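Local coordinates for protein probable dipeptidase (Pseudomonas aeruginosa, PDB 3B40) that probably hydrolyses dipeptides with the help of bound metal ions, as a TIM-barrel member of the membrane dipeptidase family (M19), at residues A[185-197]-A[214-226]. The protein carries 11 engineered substitutions. Sequence-based numbering, arbitrary orientation.
Engineered in segment 185-197: P185 (natural residue Ala).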
ATOM      1  N   PRO A 185     -10.355 -19.187   2.273  1.00 17.35           N
ATOM      2  CA  PRO A 185      -9.489 -18.520   3.257  1.00 17.73           C
ATOM      3  C   PRO A 185      -8.322 -19.429   3.665  1.00 18.03           C
ATOM      4  O   PRO A 185      -8.499 -20.642   3.824  1.00 17.55           O
ATOM      5  CB  PRO A 185     -10.432 -18.274   4.451  1.00 17.76           C
ATOM      6  CG  PRO A 185     -11.552 -19.246   4.247  1.00 17.18           C
ATOM      7  CD  PRO A 185     -11.735 -19.335   2.776  1.00 17.07           C
ATOM      8  N   ASP A 186      -7.134 -18.846   3.795  1.00 17.40           N
ATOM      9  CA  ASP A 186      -5.958 -19.585   4.223  1.00 17.52           C
ATOM     10  C   ASP A 186      -5.708 -20.888   3.431  1.00 16.49           C
ATOM     11  O   ASP A 186      -5.286 -21.854   4.016  1.00 16.34           O
ATOM     12  CB  ASP A 186      -6.027 -19.891   5.724  1.00 18.85           C
ATOM     13  CG  ASP A 186      -6.280 -18.654   6.574  1.00 20.63           C
ATOM     14  OD1 ASP A 186      -5.466 -17.699   6.508  1.00 23.33           O
ATOM     15  OD2 ASP A 186      -7.272 -18.660   7.329  1.00 21.70           O
ATOM     16  N   ALA A 187      -5.917 -20.874   2.109  1.00 15.63           N
ATOM     17  CA  ALA A 187      -5.819 -22.067   1.254  1.00 15.03           C
ATOM     18  C   ALA A 187      -4.486 -22.800   1.371  1.00 14.61           C
ATOM     19  O   ALA A 187      -4.443 -24.028   1.448  1.00 13.11           O
ATOM     20  CB  ALA A 187      -6.103 -21.706  -0.221  1.00 14.94           C
ATOM     21  N   LEU A 188      -3.396 -22.036   1.361  1.00 14.76           N
ATOM     22  CA  LEU A 188      -2.047 -22.573   1.532  1.00 13.96           C
ATOM     23  C   LEU A 188      -1.627 -22.867   2.966  1.00 14.15           C
ATOM     24  O   LEU A 188      -0.566 -23.486   3.187  1.00 14.67           O
ATOM     25  CB  LEU A 188      -1.017 -21.585   0.926  1.00 14.04           C
ATOM     26  CG  LEU A 188      -1.129 -21.360  -0.596  1.00 14.60           C
ATOM     27  CD1 LEU A 188      -0.142 -20.284  -1.024  1.00 14.05           C
ATOM     28  CD2 LEU A 188      -0.894 -22.697  -1.356  1.00 17.70           C
ATOM     29  N   GLY A 189      -2.373 -22.358   3.948  1.00 13.97           N
ATOM     30  CA  GLY A 189      -1.851 -22.306   5.324  1.00 13.68           C
ATOM     31  C   GLY A 189      -0.760 -21.253   5.571  1.00 14.08           C
ATOM     32  O   GLY A 189       0.029 -21.359   6.523  1.00 12.84           O
ATOM     33  N   GLY A 190      -0.732 -20.212   4.742  1.00 13.87           N
ATOM     34  CA  GLY A 190       0.281 -19.140   4.868  1.00 13.61           C
ATOM     35  C   GLY A 190       1.010 -19.027   3.544  1.00 13.56           C
ATOM     36  O   GLY A 190       0.403 -18.603   2.551  1.00 13.42           O
ATOM     37  N   LEU A 191       2.279 -19.458   3.524  1.00 13.49           N
ATOM     38  CA  LEU A 191       3.072 -19.605   2.287  1.00 13.37           C
ATOM     39  C   LEU A 191       3.121 -21.039   1.700  1.00 14.41           C
ATOM     40  O   LEU A 191       3.123 -22.025   2.444  1.00 13.72           O
ATOM     41  CB  LEU A 191       4.496 -19.137   2.522  1.00 12.55           C
ATOM     42  CG  LEU A 191       4.683 -17.743   3.141  1.00 12.09           C
ATOM     43  CD1 LEU A 191       6.120 -17.589   3.487  1.00 12.69           C
ATOM     44  CD2 LEU A 191       4.281 -16.649   2.169  1.00  6.51           C
ATOM     45  N   SER A 192       3.188 -21.137   0.364  1.00 15.23           N
ATOM     46  CA  SER A 192       3.460 -22.410  -0.304  1.00 14.93           C
ATOM     47  C   SER A 192       4.952 -22.690  -0.161  1.00 16.02           C
ATOM     48  O   SER A 192       5.709 -21.810   0.298  1.00 15.68           O
ATOM     49  CB  SER A 192       3.051 -22.348  -1.784  1.00 15.84           C
ATOM     50  OG  SER A 192       3.868 -21.439  -2.533  1.00 13.51           O
ATOM     51  N   PRO A 193       5.399 -23.905  -0.536  1.00 16.55           N
ATOM     52  CA  PRO A 193       6.849 -24.132  -0.571  1.00 17.05           C
ATOM     53  C   PRO A 193       7.633 -23.113  -1.437  1.00 16.63           C
ATOM     54  O   PRO A 193       8.707 -22.670  -1.042  1.00 16.22           O
ATOM     55  CB  PRO A 193       6.949 -25.572  -1.100  1.00 17.61           C
ATOM     56  CG  PRO A 193       5.666 -26.207  -0.554  1.00 18.24           C
ATOM     57  CD  PRO A 193       4.651 -25.147  -0.855  1.00 16.53           C
ATOM     58  N   LEU A 194       7.090 -22.726  -2.591  1.00 16.79           N
ATOM     59  CA  LEU A 194       7.760 -21.719  -3.414  0.50 16.29           C
ATOM     60  C   LEU A 194       7.743 -20.315  -2.746  1.00 15.84           C
ATOM     61  O   LEU A 194       8.742 -19.584  -2.825  1.00 15.66           O
ATOM     62  CB  LEU A 194       7.206 -21.723  -4.849  0.50 17.07           C
ATOM     63  CG  LEU A 194       7.968 -22.488  -5.959  0.50 16.50           C
ATOM     64  CD1 LEU A 194       8.380 -23.910  -5.587  0.50 18.00           C
ATOM     65  CD2 LEU A 194       7.165 -22.524  -7.259  0.50 16.80           C
ATOM     66  N   GLY A 195       6.662 -19.958  -2.040  1.00 14.79           N
ATOM     67  CA  GLY A 195       6.635 -18.690  -1.298  1.00 14.16           C
ATOM     68  C   GLY A 195       7.707 -18.651  -0.209  1.00 14.73           C
ATOM     69  O   GLY A 195       8.341 -17.621   0.036  1.00 14.38           O
ATOM     70  N   LYS A 196       7.910 -19.785   0.452  1.00 13.78           N
ATOM     71  CA  LYS A 196       8.966 -19.926   1.454  1.00 15.29           C
ATOM     72  C   LYS A 196      10.365 -19.799   0.826  1.00 15.35           C
ATOM     73  O   LYS A 196      11.238 -19.170   1.394  1.00 17.47           O
ATOM     74  CB  LYS A 196       8.832 -21.280   2.172  1.00 14.14           C
ATOM     75  CG  LYS A 196       7.604 -21.361   3.043  1.00 15.52           C
ATOM     76  CD  LYS A 196       7.638 -22.646   3.848  1.00 20.28           C
ATOM     77  CE  LYS A 196       6.787 -22.520   5.079  1.00 21.02           C
ATOM     78  NZ  LYS A 196       5.494 -23.070   4.753  1.00 22.50           N
ATOM     79  N   GLN A 197      10.554 -20.393  -0.343  1.00 15.14           N
ATOM     80  CA  GLN A 197      11.775 -20.226  -1.098  1.00 15.99           C
ATOM     81  C   GLN A 197      11.925 -18.771  -1.577  1.00 14.81           C
ATOM     82  O   GLN A 197      13.042 -18.263  -1.654  1.00 14.72           O
ATOM     83  CB  GLN A 197      11.785 -21.205  -2.286  1.00 15.83           C
ATOM     84  CG  GLN A 197      11.908 -22.668  -1.826  1.00 18.90           C
ATOM     85  CD  GLN A 197      11.770 -23.683  -2.944  1.00 19.81           C
ATOM     86  OE1 GLN A 197      12.025 -23.387  -4.103  1.00 27.70           O
ATOM     87  NE2 GLN A 197      11.429 -24.914  -2.580  1.00 24.29           N
ATOM     88  N   MET A 214      -0.987  -9.529   2.909  1.00 11.69           N
ATOM     89  CA  MET A 214      -0.755 -10.947   3.165  1.00 12.02           C
ATOM     90  C   MET A 214      -1.619 -11.426   4.339  1.00 12.23           C
ATOM     91  O   MET A 214      -1.834 -10.683   5.282  1.00 12.82           O
ATOM     92  CB  MET A 214       0.733 -11.152   3.531  1.00 11.26           C
ATOM     93  CG  MET A 214       1.709 -10.979   2.321  1.00 13.95           C
ATOM     94  SD  MET A 214       3.486 -11.256   2.654  1.00 11.86           S
ATOM     95  CE  MET A 214       3.608 -13.029   2.691  1.00 18.10           C
ATOM     96  N   SER A 215      -2.082 -12.677   4.298  1.00 13.16           N
ATOM     97  CA  SER A 215      -2.789 -13.292   5.425  1.00 12.94           C
ATOM     98  C   SER A 215      -1.897 -13.291   6.691  1.00 13.13           C
ATOM     99  O   SER A 215      -0.653 -13.114   6.611  1.00 13.98           O
ATOM    100  CB  SER A 215      -3.219 -14.725   5.060  1.00 13.78           C
ATOM    101  OG  SER A 215      -2.138 -15.606   5.230  1.00 12.86           O
ATOM    102  N   THR A 216      -2.520 -13.466   7.846  1.00 12.86           N
ATOM    103  CA  THR A 216      -1.793 -13.521   9.119  1.00 13.04           C
ATOM    104  C   THR A 216      -0.789 -14.653   9.205  1.00 12.61           C
ATOM    105  O   THR A 216       0.344 -14.438   9.644  1.00 12.13           O
ATOM    106  CB  THR A 216      -2.750 -13.564  10.316  1.00 13.34           C
ATOM    107  OG1 THR A 216      -3.446 -12.305  10.353  1.00 15.06           O
ATOM    108  CG2 THR A 216      -1.964 -13.743  11.657  1.00 11.65           C
ATOM    109  N   LYS A 217      -1.189 -15.842   8.773  1.00 12.55           N
ATOM    110  CA  LYS A 217      -0.262 -16.975   8.754  1.00 13.46           C
ATOM    111  C   LYS A 217       0.926 -16.783   7.830  1.00 13.33           C
ATOM    112  O   LYS A 217       2.021 -17.258   8.137  1.00 13.77           O
ATOM    113  CB  LYS A 217      -0.983 -18.267   8.378  1.00 13.59           C
ATOM    114  CG  LYS A 217      -1.837 -18.820   9.512  1.00 16.17           C
ATOM    115  CD  LYS A 217      -2.763 -19.927   8.971  1.00 20.07           C
ATOM    116  CE  LYS A 217      -3.846 -20.286  10.000  1.00 24.70           C
ATOM    117  NZ  LYS A 217      -3.236 -20.705  11.305  1.00 26.88           N
ATOM    118  N   ALA A 218       0.717 -16.103   6.706  1.00 13.07           N
ATOM    119  CA  ALA A 218       1.791 -15.906   5.740  1.00 12.54           C
ATOM    120  C   ALA A 218       2.776 -14.896   6.305  1.00 13.06           C
ATOM    121  O   ALA A 218       3.982 -15.083   6.190  1.00 11.52           O
ATOM    122  CB  ALA A 218       1.246 -15.437   4.440  1.00 12.47           C
ATOM    123  N   LEU A 219       2.237 -13.843   6.920  1.00 13.48           N
ATOM    124  CA  LEU A 219       3.038 -12.876   7.659  1.00 13.77           C
ATOM    125  C   LEU A 219       3.895 -13.603   8.687  1.00 14.45           C
ATOM    126  O   LEU A 219       5.078 -13.324   8.785  1.00 12.85           O
ATOM    127  CB  LEU A 219       2.147 -11.868   8.389  1.00 13.70           C
ATOM    128  CG  LEU A 219       2.844 -10.647   9.007  1.00 15.17           C
ATOM    129  CD1 LEU A 219       1.922  -9.415   8.997  1.00 14.89           C
ATOM    130  CD2 LEU A 219       3.421 -10.911  10.409  1.00 16.39           C
ATOM    131  N   GLU A 220       3.287 -14.526   9.448  1.00 14.23           N
ATOM    132  CA  GLU A 220       3.995 -15.194  10.531  1.00 15.83           C
ATOM    133  C   GLU A 220       5.170 -15.977   9.981  1.00 15.21           C
ATOM    134  O   GLU A 220       6.234 -15.996  10.593  1.00 17.17           O
ATOM    135  CB  GLU A 220       3.046 -16.108  11.328  1.00 14.14           C
ATOM    136  CG  GLU A 220       2.101 -15.320  12.257  1.00 17.72           C
ATOM    137  CD  GLU A 220       0.978 -16.169  12.838  1.00 18.52           C
ATOM    138  OE1 GLU A 220       0.780 -17.319  12.394  1.00 22.51           O
ATOM    139  OE2 GLU A 220       0.267 -15.672  13.719  1.00 22.97           O
ATOM    140  N   GLN A 221       4.959 -16.616   8.827  1.00 14.97           N
ATOM    141  CA  GLN A 221       5.980 -17.418   8.145  1.00 15.48           C
ATOM    142  C   GLN A 221       7.058 -16.544   7.538  1.00 14.96           C
ATOM    143  O   GLN A 221       8.233 -16.900   7.580  1.00 15.60           O
ATOM    144  CB  GLN A 221       5.325 -18.327   7.101  1.00 15.14           C
ATOM    145  CG  GLN A 221       4.457 -19.393   7.761  1.00 17.97           C
ATOM    146  CD  GLN A 221       3.559 -20.143   6.818  1.00 20.26           C
ATOM    147  OE1 GLN A 221       3.790 -20.234   5.601  1.00 21.22           O
ATOM    148  NE2 GLN A 221       2.531 -20.721   7.382  1.00 21.50           N
ATOM    149  N   VAL A 222       6.679 -15.395   6.995  1.00 13.84           N
ATOM    150  CA  VAL A 222       7.703 -14.464   6.511  1.00 14.59           C
ATOM    151  C   VAL A 222       8.593 -14.081   7.705  1.00 14.48           C
ATOM    152  O   VAL A 222       9.807 -14.147   7.593  1.00 14.00           O
ATOM    153  CB  VAL A 222       7.120 -13.173   5.852  1.00 14.52           C
ATOM    154  CG1 VAL A 222       8.229 -12.106   5.632  1.00 12.21           C
ATOM    155  CG2 VAL A 222       6.468 -13.481   4.553  1.00 13.97           C
ATOM    156  N   ALA A 223       7.978 -13.715   8.838  1.00 14.32           N
ATOM    157  CA  ALA A 223       8.752 -13.314  10.028  1.00 15.80           C
ATOM    158  C   ALA A 223       9.730 -14.421  10.512  1.00 16.52           C
ATOM    159  O   ALA A 223      10.910 -14.149  10.727  1.00 17.31           O
ATOM    160  CB  ALA A 223       7.817 -12.857  11.135  1.00 15.90           C
ATOM    161  N   ALA A 224       9.251 -15.662  10.615  1.00 15.87           N
ATOM    162  CA  ALA A 224      10.080 -16.803  11.034  1.00 16.34           C
ATOM    163  C   ALA A 224      11.213 -17.104  10.042  1.00 16.36           C
ATOM    164  O   ALA A 224      12.251 -17.612  10.427  1.00 17.37           O
ATOM    165  CB  ALA A 224       9.206 -18.051  11.256  1.00 15.19           C
ATOM    166  N   LEU A 225      11.013 -16.764   8.774  1.00 15.67           N
ATOM    167  CA  LEU A 225      11.934 -17.140   7.733  1.00 15.02           C
ATOM    168  C   LEU A 225      12.888 -16.017   7.311  1.00 15.66           C
ATOM    169  O   LEU A 225      13.981 -16.309   6.805  1.00 14.99           O
ATOM    170  CB  LEU A 225      11.149 -17.665   6.526  1.00 16.01           C
ATOM    171  CG  LEU A 225      10.454 -19.013   6.692  1.00 14.09           C
ATOM    172  CD1 LEU A 225       9.594 -19.297   5.460  1.00 11.67           C
ATOM    173  CD2 LEU A 225      11.460 -20.112   6.903  1.00 15.01           C
ATOM    174  N   SER A 226      12.504 -14.746   7.525  1.00 13.71           N
ATOM    175  CA  SER A 226      13.364 -13.632   7.064  1.00 13.40           C
ATOM    176  C   SER A 226      14.587 -13.348   7.959  1.00 13.56           C
ATOM    177  O   SER A 226      14.459 -13.232   9.161  1.00 12.10           O
ATOM    178  CB  SER A 226      12.548 -12.358   6.898  1.00 12.76           C
ATOM    179  OG  SER A 226      13.367 -11.306   6.387  1.00 13.76           O
TER
HETATM  180  O   HOH W   1      -3.057 -18.042   5.466  1.00 17.73           O
HETATM  181  O   HOH W   2      -4.325 -16.288   8.430  1.00 21.34           O
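Q221 OE1 takes the backbone N-H of L191 at 2.7 Å in a nearly straight bond (164°), although the donor stands well above the plane of the side-chain carbonyl; K196 NZ adds a weak second bond to OE1 at 3.4 Å. The other half of the same amide, NE2, donates to G189 O at 2.7 Å through a more bent N-H (138°). The Q221 amide thus bridges the backbone on both sides of G190, and the two strong bonds, one at OE1 and one at NE2, set the rotation of the amide. Extended beyond CG, the Q221 side chain carries its amide up to the loop. G190, with positive phi (124°), lies with its CA 3.6 Å from A218 N, against the first turn of helix 216-225. L191 and Q221 run antiparallel alongside each other, and the two L191 methyls part: CD2 meets M214 CE (3.7 Å) and A218 CB, while CD1 rests on Q221 CB near V222 and L225. L225 CD1 touches K196 CG at 3.7 Å. At the other end two waters donate to D186 OD1; one accepts from S215 OG, the other from K217 N. S215 N-caps helix 216-225, its OG accepting from A218 N, as S192 OG does from G195 N for helix 193-205. D173 binds the backbone of both segments. V222 packs on I209 of strand 208-210, and L219 on helix 249-257. Helices 193-205 and 216-225 are successive, separated by strand 208-210 of the parallel sheet, as in the alpha/beta repeats of a TIM barrel.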